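Local coordinates for VP4 protein (Tellina virus 1, PDB 3P06) that probably acts as a serine protease that cuts the viral polyprotein into its final products, and is captured here as an acyl-enzyme with its own C terminus, at residues 77-82 with 89-94; 161-166 with 170-175; 68-73 with 101-106. All blocks are in the same frame, centred on the assembly; numbering follows the deposited sequence.

Contact 1. Residues 77-82 with 89-94; sequences TVLPVV and ILVPDN
The puckered rings of Pro80 and Pro92 meet at an edge: Val82 CG1 lies over one face of Pro92, 4.0 Å from its CG, while Pro80 CB stands at the CG-CD edge, displaced to the opposite side of the ring plane and 4.1 Å from Pro92 CG. At the same edge, Pro80 O comes within 3.3 Å of Pro92 CD. The setting is an orthogonal strand crossing. Residues 77-81 and 89-92 cross at 91°, the first belonging to the mixed sheet and the second to the four-stranded antiparallel sheet. Strand 75-81 keeps its pairing with strand 21-31 through Leu79 with Met28 and Val81 with Ala26. Val82 N donates to Leu90 O over 2.8 Å at the corner that leads into the antiparallel pairing of strands 83-84 and 88-92. The same oxygen also receives a CA-H...O contact from Val81 CA at 3.2 Å, while Pro80 O returns the favour by accepting Val91 CA at 3.6 Å. Apolar side chains fill the rest of the crossing. Those of Leu79 and Val91 cross at about a right angle, CD1 of Leu79 against CG2 of Val91. Ile89 sends CG1 between its backbone N and carbonyl carbon (chi1 54°) and extends beyond it (chi2 -172°), which sets CG2 and CD1 beside one methyl of Val81; the backbone places Ile89 CB there too, 3.8 Å from Val81 CG1. Farther along, Val82 CG2 rests 3.8 Å from Leu90 CG.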
loop_
_atom_site.group_PDB
_atom_site.type_symbol
_atom_site.label_atom_id
_atom_site.label_comp_id
_atom_site.label_asym_id
_atom_site.label_seq_id
_atom_site.Cartn_x
_atom_site.Cartn_y
_atom_site.Cartn_z
ATOM N N THR A 77 -6.523 3.878 5.823
ATOM C CA THR A 77 -6.943 2.489 5.977
ATOM C C THR A 77 -6.202 1.745 4.891
ATOM O O THR A 77 -6.212 2.222 3.765
ATOM C CB THR A 77 -8.453 2.359 5.742
ATOM O OG1 THR A 77 -9.099 3.188 6.711
ATOM C CG2 THR A 77 -8.963 0.827 5.910
ATOM N N VAL A 78 -5.541 0.615 5.236
ATOM C CA VAL A 78 -4.822 -0.183 4.261
ATOM C C VAL A 78 -5.752 -1.315 3.897
ATOM O O VAL A 78 -6.158 -2.094 4.788
ATOM C CB VAL A 78 -3.473 -0.658 4.885
ATOM C CG1 VAL A 78 -2.622 -1.281 3.884
ATOM C CG2 VAL A 78 -2.684 0.634 5.364
ATOM N N LEU A 79 -6.150 -1.402 2.620
ATOM C CA LEU A 79 -7.161 -2.411 2.235
ATOM C C LEU A 79 -6.612 -3.177 1.066
ATOM O O LEU A 79 -5.948 -2.609 0.224
ATOM C CB LEU A 79 -8.486 -1.702 1.798
ATOM C CG LEU A 79 -9.328 -1.080 2.919
ATOM C CD1 LEU A 79 -10.503 -0.278 2.313
ATOM C CD2 LEU A 79 -9.903 -2.171 3.866
ATOM N N PRO A 80 -6.898 -4.461 0.997
ATOM C CA PRO A 80 -6.584 -5.148 -0.228
ATOM C C PRO A 80 -7.421 -4.636 -1.428
ATOM O O PRO A 80 -8.594 -4.338 -1.257
ATOM C CB PRO A 80 -7.028 -6.576 0.040
ATOM C CG PRO A 80 -8.077 -6.503 1.106
ATOM C CD PRO A 80 -7.701 -5.260 1.949
ATOM N N VAL A 81 -6.869 -4.663 -2.643
ATOM C CA VAL A 81 -7.641 -4.230 -3.816
ATOM C C VAL A 81 -7.385 -5.195 -4.931
ATOM O O VAL A 81 -6.245 -5.709 -5.087
ATOM C CB VAL A 81 -7.292 -2.786 -4.252
ATOM C CG1 VAL A 81 -7.518 -1.799 -3.087
ATOM C CG2 VAL A 81 -5.857 -2.663 -4.742
ATOM N N VAL A 82 -8.418 -5.507 -5.700
ATOM C CA VAL A 82 -8.177 -6.365 -6.865
ATOM C C VAL A 82 -8.240 -5.537 -8.139
ATOM O O VAL A 82 -7.910 -6.043 -9.233
ATOM C CB VAL A 82 -9.175 -7.589 -6.927
ATOM C CG1 VAL A 82 -8.826 -8.619 -5.819
ATOM C CG2 VAL A 82 -10.695 -7.177 -6.824
ATOM N N ILE A 89 -11.603 1.923 -6.117
ATOM C CA ILE A 89 -10.992 0.632 -5.993
ATOM C C ILE A 89 -12.034 -0.436 -5.829
ATOM O O ILE A 89 -13.139 -0.158 -5.418
ATOM C CB ILE A 89 -10.052 0.546 -4.728
ATOM C CG1 ILE A 89 -10.831 0.955 -3.442
ATOM C CG2 ILE A 89 -8.871 1.431 -4.963
ATOM C CD1 ILE A 89 -9.965 1.092 -2.179
ATOM N N LEU A 90 -11.651 -1.667 -6.064
ATOM C CA LEU A 90 -12.513 -2.752 -5.783
ATOM C C LEU A 90 -11.812 -3.595 -4.680
ATOM O O LEU A 90 -10.705 -4.120 -4.878
ATOM C CB LEU A 90 -12.730 -3.544 -7.047
ATOM C CG LEU A 90 -13.623 -4.800 -6.997
ATOM C CD1 LEU A 90 -14.932 -4.504 -6.357
ATOM C CD2 LEU A 90 -13.959 -5.228 -8.419
ATOM N N VAL A 91 -12.488 -3.716 -3.551
ATOM C CA VAL A 91 -11.972 -4.358 -2.350
ATOM C C VAL A 91 -12.684 -5.727 -2.293
ATOM O O VAL A 91 -13.918 -5.804 -2.253
ATOM C CB VAL A 91 -12.306 -3.491 -1.093
ATOM C CG1 VAL A 91 -11.827 -4.157 0.250
ATOM C CG2 VAL A 91 -11.627 -2.077 -1.210
ATOM N N PRO A 92 -11.905 -6.798 -2.284
ATOM C CA PRO A 92 -12.534 -8.145 -2.291
ATOM C C PRO A 92 -13.035 -8.449 -0.873
ATOM O O PRO A 92 -12.518 -7.879 0.111
ATOM C CB PRO A 92 -11.384 -9.080 -2.683
ATOM C CG PRO A 92 -10.099 -8.302 -2.054
ATOM C CD PRO A 92 -10.417 -6.822 -2.324
ATOM N N ASP A 93 -14.047 -9.306 -0.781
ATOM C CA ASP A 93 -14.568 -9.725 0.509
ATOM C C ASP A 93 -13.585 -10.754 1.132
ATOM O O ASP A 93 -13.482 -10.847 2.326
ATOM C CB ASP A 93 -15.912 -10.381 0.317
ATOM C CG ASP A 93 -17.051 -9.374 0.246
ATOM O OD1 ASP A 93 -16.840 -8.137 0.433
ATOM O OD2 ASP A 93 -18.190 -9.856 0.006
ATOM N N ASN A 94 -12.866 -11.493 0.288
ATOM C CA ASN A 94 -11.863 -12.400 0.766
ATOM C C ASN A 94 -10.538 -11.696 0.907
ATOM O O ASN A 94 -9.886 -11.372 -0.071
ATOM C CB ASN A 94 -11.806 -13.686 -0.076
ATOM C CG ASN A 94 -12.895 -14.701 0.370
ATOM O OD1 ASN A 94 -12.580 -15.778 0.875
ATOM N ND2 ASN A 94 -14.171 -14.316 0.250
#

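Contact 2. Residues 161-166 with 170-175; sequences LKVVTL and RQVVGD. With URE (urea), chain G.
Arg170 doubles back along its own helix, laying one face of its guanidinium over the carbonyl carbon of Leu166, a residue one turn earlier. With CG set anti to the carbonyl carbon (chi1 -63°) and the chain extended as far as NE, the side chain runs toward the helix start instead of leaving the surface. On the way Arg170 CG passes 3.3 Å from Leu166 O, and at the end Arg170 NH2 lies 3.8 Å from Leu166 CD1. The aliphatic side chain of leucine thus covers part of a charged group whose NE is hydrogen-bonded to Thr112 OG1. The helical bond from Arg170 N to Leu166 O measures 2.9 Å.

Two residues on, Val172 faces the strand residue Leu161 and Val163 just after the strand. Its CG2 touches both Leu161 CD2 and Val163 CG1, each at 3.8 Å, while CG1 leans toward Leu161 CD1; the side chains of Leu161 and Val172 slide past each other in opposite directions. Toward the C-terminal end of the segment, the backbone oxygens of Val173 and Gly174 lie near the urea oxygen without bonding it, and Lys176 N makes the hydrogen bond to the urea. Overall this is a beta-alpha unit: an outer strand of the small parallel sheet turns into a helix N-capped by Thr165, whose hydroxyl pairs with Gln168 N.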
loop_
_atom_site.group_PDB
_atom_site.type_symbol
_atom_site.label_atom_id
_atom_site.label_comp_id
_atom_site.label_asym_id
_atom_site.label_seq_id
_atom_site.Cartn_x
_atom_site.Cartn_y
_atom_site.Cartn_z
ATOM N N LEU A 161 11.647 2.864 -9.590
ATOM C CA LEU A 161 11.863 4.310 -9.631
ATOM C C LEU A 161 12.396 4.712 -8.260
ATOM O O LEU A 161 11.679 4.634 -7.247
ATOM C CB LEU A 161 10.553 5.003 -9.936
ATOM C CG LEU A 161 10.509 6.501 -10.233
ATOM C CD1 LEU A 161 9.054 6.892 -10.575
ATOM C CD2 LEU A 161 11.040 7.250 -9.003
ATOM N N LYS A 162 13.669 5.077 -8.192
ATOM C CA LYS A 162 14.394 5.169 -6.902
ATOM C C LYS A 162 14.057 6.406 -6.065
ATOM O O LYS A 162 14.223 7.519 -6.533
ATOM C CB LYS A 162 15.915 5.070 -7.114
ATOM C CG LYS A 162 16.685 5.045 -5.769
ATOM C CD LYS A 162 18.137 4.515 -5.854
ATOM C CE LYS A 162 18.658 4.309 -4.426
ATOM N NZ LYS A 162 20.021 3.755 -4.336
ATOM N N VAL A 163 13.604 6.212 -4.820
ATOM C CA VAL A 163 13.393 7.292 -3.896
ATOM C C VAL A 163 13.981 6.920 -2.544
ATOM O O VAL A 163 13.822 5.802 -2.070
ATOM C CB VAL A 163 11.869 7.676 -3.662
ATOM C CG1 VAL A 163 11.258 8.328 -4.897
ATOM C CG2 VAL A 163 11.029 6.476 -3.276
ATOM N N VAL A 164 14.614 7.895 -1.900
ATOM C CA VAL A 164 15.277 7.630 -0.652
ATOM C C VAL A 164 14.593 8.351 0.514
ATOM O O VAL A 164 14.467 7.792 1.595
ATOM C CB VAL A 164 16.786 7.968 -0.760
ATOM C CG1 VAL A 164 17.482 7.680 0.572
ATOM C CG2 VAL A 164 17.426 7.104 -1.868
ATOM N N THR A 165 14.142 9.576 0.302
ATOM C CA THR A 165 13.547 10.364 1.388
ATOM C C THR A 165 12.019 10.499 1.184
ATOM O O THR A 165 11.532 10.392 0.082
ATOM C CB THR A 165 14.173 11.802 1.534
ATOM O OG1 THR A 165 13.778 12.592 0.420
ATOM C CG2 THR A 165 15.731 11.783 1.615
ATOM N N LEU A 166 11.290 10.730 2.268
ATOM C CA LEU A 166 9.844 10.963 2.180
ATOM C C LEU A 166 9.608 12.211 1.290
ATOM O O LEU A 166 8.683 12.218 0.462
ATOM C CB LEU A 166 9.260 11.169 3.582
ATOM C CG LEU A 166 8.963 9.928 4.413
ATOM C CD1 LEU A 166 8.065 10.386 5.566
ATOM C CD2 LEU A 166 8.267 8.866 3.547
ATOM N N ARG A 170 7.190 12.135 -1.990
ATOM C CA ARG A 170 6.102 13.124 -2.231
ATOM C C ARG A 170 6.137 13.784 -3.611
ATOM O O ARG A 170 5.084 13.989 -4.221
ATOM C CB ARG A 170 6.047 14.221 -1.156
ATOM C CG ARG A 170 5.733 13.646 0.177
ATOM C CD ARG A 170 5.504 14.721 1.199
ATOM N NE ARG A 170 5.365 14.055 2.487
ATOM C CZ ARG A 170 6.276 14.083 3.462
ATOM N NH1 ARG A 170 7.400 14.798 3.326
ATOM N NH2 ARG A 170 6.019 13.420 4.592
ATOM N N GLN A 171 7.331 14.133 -4.083
ATOM C CA GLN A 171 7.487 14.776 -5.391
ATOM C C GLN A 171 7.079 13.804 -6.513
ATOM O O GLN A 171 6.411 14.178 -7.452
ATOM C CB GLN A 171 8.931 15.259 -5.591
ATOM C CG GLN A 171 9.347 16.534 -4.779
ATOM C CD GLN A 171 8.441 17.757 -5.053
ATOM O OE1 GLN A 171 8.683 18.525 -5.970
ATOM N NE2 GLN A 171 7.400 17.931 -4.231
ATOM N N VAL A 172 7.488 12.548 -6.386
ATOM C CA VAL A 172 7.281 11.531 -7.388
ATOM C C VAL A 172 5.827 11.110 -7.493
ATOM O O VAL A 172 5.400 10.765 -8.560
ATOM C CB VAL A 172 8.154 10.305 -7.048
ATOM C CG1 VAL A 172 7.554 9.043 -7.538
ATOM C CG2 VAL A 172 9.618 10.491 -7.572
ATOM N N VAL A 173 5.057 11.106 -6.405
ATOM C CA VAL A 173 3.649 10.673 -6.496
ATOM C C VAL A 173 2.754 11.793 -6.979
ATOM O O VAL A 173 1.597 11.547 -7.298
ATOM C CB VAL A 173 3.054 10.059 -5.153
ATOM C CG1 VAL A 173 3.879 8.848 -4.683
ATOM C CG2 VAL A 173 2.912 11.089 -4.040
ATOM N N GLY A 174 3.279 13.026 -7.012
ATOM C CA GLY A 174 2.481 14.204 -7.358
ATOM C C GLY A 174 2.042 14.231 -8.815
ATOM O O GLY A 174 0.974 14.770 -9.130
ATOM N N ASP A 175 2.828 13.653 -9.716
ATOM C CA ASP A 175 2.536 13.796 -11.148
ATOM C C ASP A 175 2.681 12.473 -11.880
ATOM O O ASP A 175 3.695 12.278 -12.579
ATOM C CB ASP A 175 3.538 14.783 -11.757
ATOM C CG ASP A 175 3.033 15.455 -13.026
ATOM O OD1 ASP A 175 1.800 15.453 -13.300
ATOM O OD2 ASP A 175 3.897 16.036 -13.751
HETATM C C URE G . -1.838 12.052 -10.679
HETATM O O URE G . -0.743 11.875 -10.134
HETATM N N1 URE G . -2.335 13.283 -10.754
HETATM N N2 URE G . -2.582 11.056 -11.196
#

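Contact 3. Residues 68-73 with 101-106; sequences EKLPIK and NSWEAA
Glu104, whose aliphatic stem packs against Leu70, has its OE2 bonded by Asn101 ND2 at 2.7 Å. The bond is straight at hydrogen (164°) and lies in the amide plane of the asparagine, yet it reaches the carboxylate from well above its plane. The other oxygen, OE1, takes a bond from the backbone N of Val127 and also lies close to OE2 of Glu66. Two carboxylates this near would probably favour a proton on one of them. Asn101 itself is steadied through OD1 by the backbone N of Asn63, so the buried polar cluster is tied to several parts of the chain.

Leu70 is the apolar counterpart. Its CD1 is shared, 3.7 Å from Glu104 CG and 3.7 Å from Trp103 CH2, and it reaches the indole obliquely. Over one face of that ring, toward the rim, lies Glu104 CG; the sequence neighbours therefore pack on each other as well as on the leucine. Trp103 gets there by placing CG between its backbone N and carbonyl carbon (chi1 52°), which turns the indole toward Leu70.

A type I turn from Asn101 to Glu104, closed by Glu104 N on Asn101 O at 3.2 Å, leads into helix 104-111. It carries Ser102, the predicted nucleophile, whose OG is joined covalently to the carbonyl carbon of Ala194. The site is consistent with a Ser/Lys dyad, and the side chain of Lys141, its predicted partner, is about 8 Å from that of Trp103. On the loop side, Pro71 centres an inverse gamma turn, and Leu70 also leans on Ile55 and Cys108.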
loop_
_atom_site.group_PDB
_atom_site.type_symbol
_atom_site.label_atom_id
_atom_site.label_comp_id
_atom_site.label_asym_id
_atom_site.label_seq_id
_atom_site.Cartn_x
_atom_site.Cartn_y
_atom_site.Cartn_z
ATOM N N GLU A 68 3.561 3.606 14.723
ATOM C CA GLU A 68 3.205 4.763 15.595
ATOM C C GLU A 68 4.185 5.949 15.445
ATOM O O GLU A 68 3.877 7.061 15.866
ATOM C CB GLU A 68 3.114 4.369 17.070
ATOM C CG GLU A 68 1.883 3.592 17.393
ATOM C CD GLU A 68 2.005 2.893 18.736
ATOM O OE1 GLU A 68 3.121 2.777 19.288
ATOM O OE2 GLU A 68 0.980 2.387 19.215
ATOM N N LYS A 69 5.346 5.714 14.834
ATOM C CA LYS A 69 6.317 6.803 14.646
ATOM C C LYS A 69 6.170 7.496 13.296
ATOM O O LYS A 69 6.914 8.417 13.007
ATOM C CB LYS A 69 7.716 6.281 14.834
ATOM C CG LYS A 69 8.034 6.000 16.320
ATOM C CD LYS A 69 9.481 5.578 16.517
ATOM C CE LYS A 69 9.616 4.054 16.517
ATOM N NZ LYS A 69 10.695 3.587 17.459
ATOM N N LEU A 70 5.211 7.042 12.466
ATOM C CA LEU A 70 5.004 7.628 11.145
ATOM C C LEU A 70 4.437 9.059 11.220
ATOM O O LEU A 70 3.611 9.350 12.080
ATOM C CB LEU A 70 4.097 6.730 10.255
ATOM C CG LEU A 70 4.678 5.371 9.919
ATOM C CD1 LEU A 70 3.599 4.375 9.333
ATOM C CD2 LEU A 70 5.856 5.574 8.982
ATOM N N PRO A 71 4.877 9.934 10.297
ATOM C CA PRO A 71 4.401 11.345 10.225
ATOM C C PRO A 71 3.071 11.413 9.455
ATOM O O PRO A 71 2.971 12.092 8.456
ATOM C CB PRO A 71 5.540 12.077 9.468
ATOM C CG PRO A 71 6.223 10.971 8.681
ATOM C CD PRO A 71 5.876 9.606 9.258
ATOM N N ILE A 72 2.098 10.617 9.858
ATOM C CA ILE A 72 0.792 10.597 9.214
ATOM C C ILE A 72 -0.128 11.358 10.192
ATOM O O ILE A 72 -0.193 11.016 11.403
ATOM C CB ILE A 72 0.318 9.128 9.001
ATOM C CG1 ILE A 72 1.177 8.447 7.912
ATOM C CG2 ILE A 72 -1.201 9.064 8.726
ATOM C CD1 ILE A 72 0.946 6.984 7.796
ATOM N N LYS A 73 -0.810 12.393 9.677
ATOM C CA LYS A 73 -1.704 13.216 10.536
ATOM C C LYS A 73 -3.175 12.857 10.382
ATOM O O LYS A 73 -3.927 13.063 11.299
ATOM C CB LYS A 73 -1.474 14.723 10.280
ATOM C CG LYS A 73 0.017 15.012 10.322
ATOM C CD LYS A 73 0.342 16.448 10.444
ATOM C CE LYS A 73 0.304 17.145 9.106
ATOM N NZ LYS A 73 0.394 18.616 9.423
ATOM N N ASN A 101 5.941 -4.176 7.249
ATOM C CA ASN A 101 5.869 -2.738 7.343
ATOM C C ASN A 101 6.162 -2.049 6.011
ATOM O O ASN A 101 6.306 -0.822 5.948
ATOM C CB ASN A 101 6.809 -2.236 8.471
ATOM C CG ASN A 101 6.187 -2.408 9.851
ATOM O OD1 ASN A 101 6.119 -3.525 10.341
ATOM N ND2 ASN A 101 5.678 -1.294 10.481
ATOM N N SER A 102 6.232 -2.836 4.942
ATOM C CA SER A 102 6.483 -2.282 3.622
ATOM C C SER A 102 5.315 -1.430 2.985
ATOM O O SER A 102 5.471 -0.892 1.887
ATOM C CB SER A 102 6.862 -3.432 2.710
ATOM O OG SER A 102 5.642 -4.169 2.421
ATOM N N TRP A 103 4.180 -1.305 3.683
ATOM C CA TRP A 103 3.012 -0.463 3.310
ATOM C C TRP A 103 3.246 0.991 3.784
ATOM O O TRP A 103 2.508 1.905 3.413
ATOM C CB TRP A 103 1.723 -0.996 3.987
ATOM C CG TRP A 103 1.897 -1.172 5.483
ATOM C CD1 TRP A 103 2.281 -2.311 6.147
ATOM C CD2 TRP A 103 1.713 -0.169 6.476
ATOM N NE1 TRP A 103 2.336 -2.073 7.484
ATOM C CE2 TRP A 103 2.018 -0.752 7.713
ATOM C CE3 TRP A 103 1.325 1.200 6.430
ATOM C CZ2 TRP A 103 1.938 -0.022 8.949
ATOM C CZ3 TRP A 103 1.246 1.936 7.654
ATOM C CH2 TRP A 103 1.596 1.330 8.888
ATOM N N GLU A 104 4.278 1.211 4.598
ATOM C CA GLU A 104 4.431 2.547 5.244
ATOM C C GLU A 104 4.759 3.680 4.289
ATOM O O GLU A 104 4.299 4.794 4.511
ATOM C CB GLU A 104 5.518 2.508 6.336
ATOM C CG GLU A 104 5.165 1.540 7.456
ATOM C CD GLU A 104 6.235 1.522 8.577
ATOM O OE1 GLU A 104 7.441 1.771 8.267
ATOM O OE2 GLU A 104 5.861 1.256 9.774
ATOM N N ALA A 105 5.636 3.455 3.304
ATOM C CA ALA A 105 5.918 4.507 2.327
ATOM C C ALA A 105 4.625 4.922 1.577
ATOM O O ALA A 105 4.386 6.108 1.426
ATOM C CB ALA A 105 7.016 4.100 1.339
ATOM N N ALA A 106 3.785 3.966 1.158
ATOM C CA ALA A 106 2.515 4.289 0.505
ATOM C C ALA A 106 1.552 5.105 1.442
ATOM O O ALA A 106 0.914 6.079 1.022
ATOM C CB ALA A 106 1.798 2.978 0.030
#

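Overall arrangement
From the N terminus, contact 3 opens first, at loop 68-73, and closes only at 101-106. Inside the loop it spans lies contact 1, where strand 88-92 pairs antiparallel with strand 83-84 and crosses strand 75-81; contact 1 is therefore nested in contact 3 and couples the mixed sheet to the antiparallel one. Val78 CG2 touches Trp103 CE3, joining the nested pair directly. Contact 2 follows in series, closing a short strand-to-helix loop in the part of the fold that carries the parallel sheet. It reaches contact 3 through Leu166 and Pro71 but stays about 14 Å from contact 1 at the nearest atoms, the two lying on opposite sides of the chain's centre.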